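Local coordinates for Ycf48-like protein (Thermosynechococcus elongatus, PDB 2XBG), which is thought to assist the early assembly of photosystem II and the replacement of photodamaged D1, interacting with the C-terminal extension of D1, at residues S302-F307 with Y318-T323; W27-L32 with K312-R317; R201-R206 with L218-N223; P124-A129 with E136-V141. All coordinates share one frame; numbering follows the deposited sequence. Where two conformers were deposited one is given.

Interaction 1: residues S302-F307 with Y318-T323; sequences SPDQGF and YVTDLT
Between 302-307 and 318-323 a single direct backbone hydrogen bond, from Y318 N to G306 O (2.9 Å, 152° at the hydrogen), pairs the two segments, which then diverge around a type I turn running from S302 to Q305. Two waters continue the pairing where the backbones no longer reach each other. One accepts from G306 N and donates to Y318 O; the other accepts from T320 N while donating to D304 O and Y318 O. The carbonyl of Y318 is thus gripped by both waters. This is the frayed end of the antiparallel strands 305-309 and 314-318, neighbours in the ring-closing blade of the β-propeller, and beyond it the chain leaves the sheet for its C-terminus. The Y318 side chain leans toward the turn: its CB lies 3.5 Å from G306 O, and with CG anti to the backbone N (chi1 -172°) the ring lies obliquely to the P303 carbonyl, CE2 coming 4.0 Å from P303 O. That same carbonyl is bound by R258, while W27 meets the tyrosine ring edge-to-face. Farther along, T320 OG1 lies in the plane of the Y318 ring, at its edge, and touches D304 CB at 3.2 Å. The turn carrying D304 is fixed from within by an ST turn, in which D304 N donates to S302 OG over 3.3 Å.

Interaction 2: residues W27-L32 with K312-R317; sequences WEAIQL and KGILLR
Backbone hydrogen bonds join 27-31 to 314-317 as antiparallel strands: E28 with R317 and I30 with L315 form hydrogen-bonded pairs, whereas A29 with L316 and Q31 with I314 are non-hydrogen-bonded. The I30 N to L315 O bond is short, at 2.7 Å, and L32 N donates to G313 O just past the strand. CA-H...O contacts fill in between, such as L316 CA to E28 O. The pairing brings strand 27-31 from near the N-terminus onto the edge of a sheet whose other three strands come from the C-terminal end, the "Velcro" closure by which a β-propeller ring is locked. Backbone hydrogen bonds from A29 and Q31 carry on into the second subunit. Charge pairing sits on the face of E28 and R317, whose side chains run alongside each other. R317 bends at chi3 (70°), presenting NH2 to E28 OE1 at 2.9 Å on its syn side and NE to the same oxygen in a weak bond; the two flat groups are turned 54° apart. Q31 supplies the amide bonds, its NE2 reaching K312 O at 3.2 Å and L32 O at 3.0 Å, both acceptors lying in the amide plane. Apolar packing divides between the faces. W27 crosses L316 at about a right angle, CE3 resting 3.6 Å from L316 CB, and A29 CB presses tightly on L316 CD2 at 3.4 Å. On the other face the I30 CD1 methyl lies 3.7 Å from R317 CB, at the edge of the guanidinium, and 4.1 Å from L315 CD1.

Interaction 3: residues R201-R206 with L218-N223; sequences RTTSRR and LWMIVN
R205 and R206 meet V222 and N223 where a loop of the arginine-rich patch folds over the end of strand 218-222, which lies between strands 207-212 and 226-231 in a propeller blade. N223 N donates to R206 O over 2.8 Å, almost in line with the carbonyl, and the same oxygen presses on V222 CB. R205 makes the second direct bond. Its CG stands anti to the carbonyl carbon (chi1 -74°) and the chain is then extended as far as NE. This shape lays the aliphatic part across V222 at about a right angle, with CD 3.9 Å from V222 CG2. The guanidinium beyond reaches N223 O through NH1 at 2.9 Å; the bond is nearly straight (169°) and the acceptor lies in the guanidinium plane. The loop is also braced from within. T203 OG1 donates to R205 O along an in-plane lone pair, and R201 NH2 donates to S204 O from above the carbonyl plane, while a weak bond joins R201 NE to R205 O. R201 NH1 bonds S184 O, tying the loop to another part of the patch. T203 points toward the strand with OG1 between its backbone N and carbonyl carbon (chi1 52°), a rotation that turns CG2 to M220. The two side chains run antiparallel past one another, and M220 SD comes 4.1 Å from T203 CG2.

Interaction 4: residues P124-A129 with E136-V141; sequences PRLIKA and EMITNV
Two consecutive residues, R125 and L126, share one partner: both R125 N (2.9 Å) and L126 N (3.0 Å) donate to I138 O, a classic β bulge that shifts the register by one. The I138 carbonyl takes both N-H groups in its own plane. Beyond the bulge the pairing is regular, with L126 against I138 and K128 against E136 as hydrogen-bonded pairs and I127 against M137 as the non-hydrogen-bonded pair between them. The extra residue turns R125 toward the partner strand, its CB 3.3 Å from I138 O and 3.7 Å from N140 N; from there the arginine runs extended, and its NH1 bonds M165 O. Side chains divide over the two faces of the sheet. On one, I127 and M137 meet at a slant. With CG1 anti to the backbone N (chi1 -167°), I127 sends CD1 to within 3.8 Å of M137 CB, while the methionine runs alongside P124, SD 3.8 Å from P124 CB. W93 and V95 of strand 91-97 cover this side. On the opposite face L126 CD2 lies 4.2 Å from I138 CG1, against L168 and Y176; E136 OE1 is hydrogen-bonded to Y176 OH. Strands 124-131 and 134-139 are the first two strands of a four-stranded antiparallel blade, and this is the inner hairpin of a β-propeller, wedged between the strands of the blades before and after it.

In the fold
Interactions 1 and 2 belong to one sheet: they touch through F307 with L316 and R317, and both reach the second subunit. Interaction 2 is the buried one, a full strand pairing that joins the chain's two ends, whereas interaction 1 is the partly exposed end of the next strand pair in that sheet, where water takes over from direct bonds. Interaction 4, across the chain's centre from both, is likewise a buried strand pairing, but between neighbours in sequence, with apolar side chains on one face, apolar and charged ones on the other, and no salt bridge between its strands. Interaction 3, a partly buried loop-to-strand contact, is held by one backbone hydrogen bond and one from an arginine side chain to a backbone carbonyl.

Interaction 1: residues S302-F307 with Y318-T323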
# COMPACT_ATOMS: atom_id res chain seq x y z
N SER A 302 1.47 -14.05 -13.96
CA SER A 302 1.32 -15.48 -13.76
C SER A 302 0.16 -15.74 -12.78
O SER A 302 -0.41 -14.78 -12.27
CB SER A 302 2.65 -16.02 -13.22
OG SER A 302 2.74 -15.74 -11.84
N PRO A 303 -0.13 -17.01 -12.48
CA PRO A 303 -1.22 -17.26 -11.56
C PRO A 303 -0.96 -16.81 -10.13
O PRO A 303 -1.90 -16.80 -9.32
CB PRO A 303 -1.38 -18.79 -11.63
CG PRO A 303 -0.96 -19.11 -13.00
CD PRO A 303 0.20 -18.22 -13.27
N ASP A 304 0.28 -16.46 -9.80
CA ASP A 304 0.54 -15.94 -8.47
C ASP A 304 1.18 -14.56 -8.45
O ASP A 304 1.67 -14.13 -7.40
CB ASP A 304 1.31 -16.93 -7.61
CG ASP A 304 2.71 -17.17 -8.06
OD1 ASP A 304 3.14 -16.51 -9.02
OD2 ASP A 304 3.35 -18.03 -7.41
N GLN A 305 1.10 -13.83 -9.56
CA GLN A 305 1.72 -12.52 -9.66
C GLN A 305 0.85 -11.62 -10.53
O GLN A 305 0.66 -11.86 -11.73
CB GLN A 305 3.17 -12.57 -10.20
CG GLN A 305 3.87 -11.22 -10.22
CD GLN A 305 5.26 -11.39 -10.79
OE1 GLN A 305 5.48 -12.17 -11.74
NE2 GLN A 305 6.23 -10.73 -10.18
N GLY A 306 0.30 -10.58 -9.93
CA GLY A 306 -0.62 -9.72 -10.65
C GLY A 306 -0.81 -8.41 -9.90
O GLY A 306 -0.56 -8.32 -8.70
N PHE A 307 -1.25 -7.41 -10.65
CA PHE A 307 -1.43 -6.08 -10.20
C PHE A 307 -2.66 -5.46 -10.79
O PHE A 307 -3.05 -5.75 -11.94
CB PHE A 307 -0.19 -5.22 -10.53
CG PHE A 307 1.07 -5.80 -9.99
CD1 PHE A 307 1.58 -5.41 -8.76
CD2 PHE A 307 1.78 -6.73 -10.72
CE1 PHE A 307 2.76 -6.01 -8.23
CE2 PHE A 307 2.91 -7.31 -10.25
CZ PHE A 307 3.41 -6.98 -9.00
N TYR A 318 -1.32 -8.91 -5.97
CA TYR A 318 -1.94 -10.20 -5.69
C TYR A 318 -1.06 -10.96 -4.70
O TYR A 318 0.14 -11.14 -4.90
CB TYR A 318 -2.11 -10.97 -7.00
CG TYR A 318 -2.92 -12.23 -6.85
CD1 TYR A 318 -4.28 -12.22 -7.07
CD2 TYR A 318 -2.34 -13.41 -6.45
CE1 TYR A 318 -5.06 -13.36 -6.86
CE2 TYR A 318 -3.11 -14.57 -6.26
CZ TYR A 318 -4.47 -14.53 -6.45
OH TYR A 318 -5.20 -15.69 -6.21
N VAL A 319 -1.70 -11.44 -3.64
CA VAL A 319 -1.18 -12.26 -2.54
C VAL A 319 -1.86 -13.63 -2.52
O VAL A 319 -3.06 -13.78 -2.18
CB VAL A 319 -1.39 -11.57 -1.15
CG1 VAL A 319 -0.82 -12.39 -0.00
CG2 VAL A 319 -0.76 -10.17 -1.22
N THR A 320 -1.12 -14.64 -2.94
CA THR A 320 -1.63 -16.03 -2.89
C THR A 320 -1.96 -16.41 -1.44
O THR A 320 -1.25 -16.02 -0.51
CB THR A 320 -0.60 -17.03 -3.47
OG1 THR A 320 -0.29 -16.64 -4.81
CG2 THR A 320 -1.10 -18.47 -3.36
N ASP A 321 -3.06 -17.15 -1.24
CA ASP A 321 -3.46 -17.55 0.12
C ASP A 321 -2.59 -18.70 0.58
O ASP A 321 -2.74 -19.85 0.12
CB ASP A 321 -4.92 -18.01 0.16
CG ASP A 321 -5.43 -18.20 1.57
OD1 ASP A 321 -4.67 -18.10 2.55
OD2 ASP A 321 -6.65 -18.42 1.72
N LEU A 322 -1.65 -18.40 1.48
CA LEU A 322 -0.81 -19.47 2.03
C LEU A 322 -1.08 -19.69 3.51
O LEU A 322 -0.26 -20.30 4.19
CB LEU A 322 0.67 -19.14 1.82
CG LEU A 322 1.05 -19.05 0.33
CD1 LEU A 322 2.52 -18.58 0.22
CD2 LEU A 322 0.83 -20.36 -0.44
N THR A 323 -2.25 -19.26 3.97
CA THR A 323 -2.58 -19.50 5.39
C THR A 323 -2.64 -20.97 5.79
O THR A 323 -2.35 -21.28 6.95
CB THR A 323 -3.84 -18.74 5.86
OG1 THR A 323 -4.98 -19.17 5.10
CG2 THR A 323 -3.57 -17.22 5.74
O HOH W 1 1.19 -13.64 -4.59
O HOH W 2 1.46 -10.30 -7.23

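Interaction 2: residues W27-L32 with K312-R317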
# COMPACT_ATOMS: atom_id res chain seq x y z
N TRP A 27 -5.97 -9.29 -2.67
CA TRP A 27 -5.37 -8.03 -3.12
C TRP A 27 -4.94 -7.15 -1.93
O TRP A 27 -5.76 -6.73 -1.12
CB TRP A 27 -6.37 -7.27 -3.99
CG TRP A 27 -6.70 -8.02 -5.24
CD1 TRP A 27 -7.88 -8.65 -5.53
CD2 TRP A 27 -5.87 -8.19 -6.39
NE1 TRP A 27 -7.81 -9.20 -6.78
CE2 TRP A 27 -6.61 -8.89 -7.35
CE3 TRP A 27 -4.61 -7.71 -6.75
CZ2 TRP A 27 -6.11 -9.23 -8.61
CZ3 TRP A 27 -4.13 -8.03 -7.97
CH2 TRP A 27 -4.88 -8.74 -8.92
N GLU A 28 -3.67 -6.78 -1.93
CA GLU A 28 -3.10 -5.82 -1.01
C GLU A 28 -2.90 -4.52 -1.78
O GLU A 28 -2.22 -4.53 -2.82
CB GLU A 28 -1.75 -6.37 -0.59
CG GLU A 28 -0.87 -5.51 0.26
CD GLU A 28 0.50 -6.18 0.40
OE1 GLU A 28 1.25 -6.08 -0.59
OE2 GLU A 28 0.74 -6.77 1.50
N ALA A 29 -3.40 -3.39 -1.30
CA ALA A 29 -3.22 -2.11 -1.96
C ALA A 29 -1.90 -1.55 -1.47
O ALA A 29 -1.65 -1.44 -0.27
CB ALA A 29 -4.38 -1.18 -1.69
N ILE A 30 -1.04 -1.25 -2.41
CA ILE A 30 0.27 -0.61 -2.16
C ILE A 30 0.21 0.84 -2.56
O ILE A 30 -0.38 1.19 -3.59
CB ILE A 30 1.44 -1.29 -2.87
CG1 ILE A 30 1.67 -2.73 -2.42
CG2 ILE A 30 2.68 -0.35 -3.03
CD1 ILE A 30 2.52 -3.51 -3.49
N GLN A 31 0.75 1.71 -1.72
CA GLN A 31 0.97 3.12 -2.05
C GLN A 31 2.43 3.27 -2.46
O GLN A 31 3.35 3.01 -1.67
CB GLN A 31 0.66 4.04 -0.88
CG GLN A 31 1.04 5.49 -1.11
CD GLN A 31 0.18 6.20 -2.14
OE1 GLN A 31 -1.03 6.33 -1.91
NE2 GLN A 31 0.75 6.63 -3.25
N LEU A 32 2.61 3.57 -3.73
CA LEU A 32 3.96 3.78 -4.21
C LEU A 32 4.46 5.12 -3.70
O LEU A 32 3.71 5.98 -3.27
CB LEU A 32 3.89 3.78 -5.74
CG LEU A 32 3.57 2.41 -6.35
CD1 LEU A 32 3.22 2.65 -7.82
CD2 LEU A 32 4.68 1.37 -6.16
N LYS A 312 -3.27 7.85 -8.38
CA LYS A 312 -2.44 8.58 -7.44
C LYS A 312 -1.45 7.71 -6.68
O LYS A 312 -1.10 7.92 -5.53
CB LYS A 312 -3.37 9.35 -6.52
CG LYS A 312 -4.18 10.34 -7.31
CD LYS A 312 -5.26 10.87 -6.38
CE LYS A 312 -6.20 11.89 -7.04
NZ LYS A 312 -7.25 12.24 -6.04
N GLY A 313 -0.84 6.80 -7.40
CA GLY A 313 0.24 5.97 -6.97
C GLY A 313 -0.19 4.71 -6.25
O GLY A 313 0.66 3.98 -5.76
N ILE A 314 -1.49 4.41 -6.29
CA ILE A 314 -1.98 3.18 -5.67
C ILE A 314 -2.01 2.06 -6.70
O ILE A 314 -2.38 2.27 -7.88
CB ILE A 314 -3.39 3.39 -5.05
CG1 ILE A 314 -3.24 4.37 -3.85
CG2 ILE A 314 -4.05 2.04 -4.64
CD1 ILE A 314 -4.50 5.07 -3.35
N LEU A 315 -1.57 0.90 -6.28
CA LEU A 315 -1.92 -0.26 -6.99
C LEU A 315 -2.29 -1.37 -6.07
O LEU A 315 -2.04 -1.30 -4.89
CB LEU A 315 -0.85 -0.70 -7.90
CG LEU A 315 0.59 -0.84 -7.49
CD1 LEU A 315 0.54 -2.16 -6.77
CD2 LEU A 315 1.69 -1.12 -8.45
N LEU A 316 -2.94 -2.37 -6.60
CA LEU A 316 -3.16 -3.58 -5.88
C LEU A 316 -2.19 -4.65 -6.32
O LEU A 316 -1.87 -4.75 -7.53
CB LEU A 316 -4.58 -4.14 -6.08
CG LEU A 316 -5.76 -3.23 -5.83
CD1 LEU A 316 -7.10 -3.91 -6.13
CD2 LEU A 316 -5.79 -2.72 -4.42
N ARG A 317 -1.71 -5.47 -5.40
CA ARG A 317 -0.79 -6.55 -5.62
C ARG A 317 -1.45 -7.85 -5.17
O ARG A 317 -2.03 -7.93 -4.07
CB ARG A 317 0.53 -6.33 -4.90
CG ARG A 317 1.50 -7.44 -5.18
CD ARG A 317 2.84 -7.22 -4.56
NE ARG A 317 2.79 -7.34 -3.15
CZ ARG A 317 2.93 -8.49 -2.49
NH1 ARG A 317 3.28 -9.62 -3.06
NH2 ARG A 317 2.82 -8.41 -1.19
O HOH W 3 -2.04 8.83 -3.23

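Interaction 3: residues R201-R206 with L218-N223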
# COMPACT_ATOMS: atom_id res chain seq x y z
N ARG A 201 -21.23 -3.91 -33.72
CA ARG A 201 -21.54 -4.39 -32.38
C ARG A 201 -22.95 -4.95 -32.49
O ARG A 201 -23.81 -4.41 -33.20
CB ARG A 201 -21.42 -3.29 -31.30
CG ARG A 201 -22.65 -2.44 -31.12
CD ARG A 201 -22.38 -1.41 -30.08
NE ARG A 201 -23.65 -0.75 -29.84
CZ ARG A 201 -24.17 0.26 -30.52
NH1 ARG A 201 -23.55 0.82 -31.55
NH2 ARG A 201 -25.35 0.71 -30.15
N THR A 202 -23.19 -6.03 -31.75
CA THR A 202 -24.52 -6.65 -31.67
C THR A 202 -25.47 -6.07 -30.63
O THR A 202 -26.65 -6.39 -30.60
CB THR A 202 -24.34 -8.14 -31.40
OG1 THR A 202 -23.62 -8.34 -30.18
CG2 THR A 202 -23.64 -8.87 -32.54
N THR A 203 -24.92 -5.41 -29.61
CA THR A 203 -25.65 -4.95 -28.45
C THR A 203 -26.24 -3.60 -28.84
O THR A 203 -25.65 -2.85 -29.62
CB THR A 203 -24.70 -4.76 -27.24
OG1 THR A 203 -23.57 -3.95 -27.62
CG2 THR A 203 -24.05 -6.09 -26.90
N SER A 204 -27.35 -3.25 -28.19
CA SER A 204 -27.80 -1.87 -28.34
C SER A 204 -26.97 -0.90 -27.51
O SER A 204 -27.00 0.29 -27.75
CB SER A 204 -29.25 -1.74 -27.86
OG SER A 204 -29.39 -2.52 -26.68
N ARG A 205 -26.31 -1.38 -26.46
CA ARG A 205 -25.41 -0.52 -25.69
C ARG A 205 -24.04 -0.29 -26.30
O ARG A 205 -23.49 -1.16 -26.96
CB ARG A 205 -25.07 -1.21 -24.38
CG ARG A 205 -26.25 -1.16 -23.46
CD ARG A 205 -26.13 -2.37 -22.55
NE ARG A 205 -27.41 -2.56 -21.89
CZ ARG A 205 -27.69 -2.16 -20.65
NH1 ARG A 205 -26.78 -1.60 -19.86
NH2 ARG A 205 -28.91 -2.39 -20.21
N ARG A 206 -23.47 0.85 -25.92
CA ARG A 206 -22.17 1.26 -26.40
C ARG A 206 -21.07 0.49 -25.69
O ARG A 206 -21.18 0.18 -24.50
CB ARG A 206 -22.03 2.75 -26.10
CG ARG A 206 -23.10 3.49 -26.85
CD ARG A 206 -22.84 3.27 -28.32
NE ARG A 206 -23.16 4.53 -28.98
CZ ARG A 206 -24.15 4.66 -29.85
NH1 ARG A 206 -24.85 3.59 -30.16
NH2 ARG A 206 -24.40 5.83 -30.39
N LEU A 218 -12.91 -13.05 -27.90
CA LEU A 218 -13.04 -11.68 -27.45
C LEU A 218 -14.00 -11.63 -26.26
O LEU A 218 -14.97 -12.41 -26.18
CB LEU A 218 -13.56 -10.76 -28.56
CG LEU A 218 -12.58 -10.48 -29.70
CD1 LEU A 218 -13.35 -9.99 -30.94
CD2 LEU A 218 -11.50 -9.45 -29.29
N TRP A 219 -13.75 -10.67 -25.38
CA TRP A 219 -14.75 -10.23 -24.40
C TRP A 219 -15.02 -8.75 -24.62
O TRP A 219 -14.22 -7.98 -25.17
CB TRP A 219 -14.24 -10.46 -22.95
CG TRP A 219 -12.92 -9.83 -22.57
CD1 TRP A 219 -11.71 -10.47 -22.54
CD2 TRP A 219 -12.69 -8.48 -22.18
NE1 TRP A 219 -10.73 -9.59 -22.10
CE2 TRP A 219 -11.30 -8.36 -21.91
CE3 TRP A 219 -13.53 -7.38 -21.99
CZ2 TRP A 219 -10.71 -7.16 -21.54
CZ3 TRP A 219 -12.92 -6.17 -21.62
CH2 TRP A 219 -11.53 -6.08 -21.42
N MET A 220 -16.17 -8.30 -24.15
CA MET A 220 -16.58 -6.91 -24.15
C MET A 220 -17.23 -6.54 -22.82
O MET A 220 -17.90 -7.36 -22.18
CB MET A 220 -17.60 -6.58 -25.26
CG MET A 220 -18.89 -7.37 -25.24
SD MET A 220 -20.05 -6.74 -26.49
CE MET A 220 -19.15 -6.99 -28.01
N ILE A 221 -16.93 -5.31 -22.43
CA ILE A 221 -17.61 -4.61 -21.35
C ILE A 221 -18.41 -3.55 -22.07
O ILE A 221 -17.84 -2.71 -22.77
CB ILE A 221 -16.66 -3.94 -20.32
CG1 ILE A 221 -15.86 -5.02 -19.58
CG2 ILE A 221 -17.48 -3.05 -19.36
CD1 ILE A 221 -14.68 -4.55 -18.69
N VAL A 222 -19.73 -3.57 -21.84
CA VAL A 222 -20.52 -2.48 -22.42
C VAL A 222 -21.17 -1.60 -21.37
O VAL A 222 -21.09 -1.94 -20.18
CB VAL A 222 -21.58 -2.95 -23.39
CG1 VAL A 222 -20.96 -3.75 -24.53
CG2 VAL A 222 -22.52 -3.80 -22.64
N ASN A 223 -21.64 -0.43 -21.78
CA ASN A 223 -22.12 0.59 -20.87
C ASN A 223 -23.29 -0.06 -20.13
O ASN A 223 -24.07 -0.88 -20.64
CB ASN A 223 -22.50 1.93 -21.52
CG ASN A 223 -21.28 2.78 -21.99
OD1 ASN A 223 -20.08 2.52 -21.76
ND2 ASN A 223 -21.64 3.86 -22.68

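Interaction 4: residues P124-A129 with E136-V141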
# COMPACT_ATOMS: atom_id res chain seq x y z
N PRO A 124 2.49 8.35 -29.37
CA PRO A 124 2.63 6.94 -29.03
C PRO A 124 1.70 6.59 -27.87
O PRO A 124 1.57 7.24 -26.82
CB PRO A 124 4.13 6.80 -28.69
CG PRO A 124 4.77 8.06 -29.11
CD PRO A 124 3.73 9.11 -29.10
N ARG A 125 1.05 5.46 -28.07
CA ARG A 125 0.13 4.94 -27.07
C ARG A 125 0.63 3.64 -26.48
O ARG A 125 0.48 3.42 -25.28
CB ARG A 125 -1.22 4.71 -27.74
CG ARG A 125 -2.23 4.18 -26.77
CD ARG A 125 -3.56 4.06 -27.45
NE ARG A 125 -4.37 3.37 -26.46
CZ ARG A 125 -5.58 3.75 -26.09
NH1 ARG A 125 -6.19 4.73 -26.74
NH2 ARG A 125 -6.18 3.10 -25.09
N LEU A 126 1.15 2.75 -27.33
CA LEU A 126 1.50 1.42 -26.93
C LEU A 126 2.80 1.10 -27.61
O LEU A 126 2.98 1.37 -28.81
CB LEU A 126 0.37 0.42 -27.31
CG LEU A 126 0.66 -1.06 -27.08
CD1 LEU A 126 -0.69 -1.73 -26.73
CD2 LEU A 126 1.29 -1.83 -28.22
N ILE A 127 3.66 0.40 -26.90
CA ILE A 127 4.84 -0.22 -27.48
C ILE A 127 4.85 -1.67 -27.04
O ILE A 127 4.54 -2.00 -25.88
CB ILE A 127 6.15 0.52 -27.09
CG1 ILE A 127 7.31 0.05 -27.97
CG2 ILE A 127 6.46 0.46 -25.59
CD1 ILE A 127 7.65 0.94 -29.13
N LYS A 128 5.22 -2.55 -27.95
CA LYS A 128 5.40 -3.96 -27.65
C LYS A 128 6.75 -4.45 -28.13
O LYS A 128 7.10 -4.40 -29.33
CB LYS A 128 4.27 -4.80 -28.30
CG LYS A 128 4.27 -6.29 -27.99
CD LYS A 128 3.95 -6.64 -26.53
CE LYS A 128 4.04 -8.12 -26.17
NZ LYS A 128 3.94 -8.37 -24.71
N ALA A 129 7.53 -4.92 -27.17
CA ALA A 129 8.85 -5.49 -27.38
C ALA A 129 8.65 -6.86 -28.07
O ALA A 129 7.91 -7.74 -27.59
CB ALA A 129 9.57 -5.65 -26.03
N GLU A 136 6.73 -3.13 -32.01
CA GLU A 136 5.55 -2.59 -32.68
C GLU A 136 5.13 -1.41 -31.80
O GLU A 136 5.10 -1.53 -30.57
CB GLU A 136 4.37 -3.57 -32.69
CG GLU A 136 4.44 -4.73 -33.63
CD GLU A 136 3.30 -5.69 -33.36
OE1 GLU A 136 2.69 -5.76 -32.26
OE2 GLU A 136 3.10 -6.44 -34.33
N MET A 137 4.83 -0.28 -32.41
CA MET A 137 4.29 0.89 -31.77
C MET A 137 2.96 1.24 -32.41
O MET A 137 2.81 1.25 -33.64
CB MET A 137 5.23 2.08 -31.89
CG MET A 137 4.65 3.48 -31.45
SD MET A 137 5.89 4.77 -31.39
CE MET A 137 5.83 4.99 -33.17
N ILE A 138 1.99 1.52 -31.56
CA ILE A 138 0.67 1.96 -32.01
C ILE A 138 0.41 3.33 -31.42
O ILE A 138 0.68 3.55 -30.23
CB ILE A 138 -0.46 1.01 -31.58
CG1 ILE A 138 -0.12 -0.42 -31.96
CG2 ILE A 138 -1.80 1.50 -32.16
CD1 ILE A 138 -1.20 -1.47 -31.71
N THR A 139 0.03 4.28 -32.28
CA THR A 139 -0.33 5.61 -31.85
C THR A 139 -1.74 5.73 -31.30
O THR A 139 -2.55 4.84 -31.49
CB THR A 139 -0.08 6.66 -32.93
OG1 THR A 139 -0.98 6.42 -34.00
CG2 THR A 139 1.37 6.58 -33.38
N ASN A 140 -2.05 6.86 -30.68
CA ASN A 140 -3.37 7.16 -30.16
C ASN A 140 -4.46 7.19 -31.21
O ASN A 140 -5.61 6.96 -30.85
CB ASN A 140 -3.37 8.47 -29.36
CG ASN A 140 -3.06 9.66 -30.24
OD1 ASN A 140 -2.37 9.51 -31.24
ND2 ASN A 140 -3.52 10.84 -29.86
N VAL A 141 -4.08 7.33 -32.48
CA VAL A 141 -5.06 7.34 -33.57
C VAL A 141 -5.05 5.99 -34.28
O VAL A 141 -5.67 5.85 -35.33
CB VAL A 141 -4.90 8.56 -34.54
CG1 VAL A 141 -5.16 9.90 -33.83
CG2 VAL A 141 -3.54 8.56 -35.20
O HOH W 4 -6.42 6.51 -28.59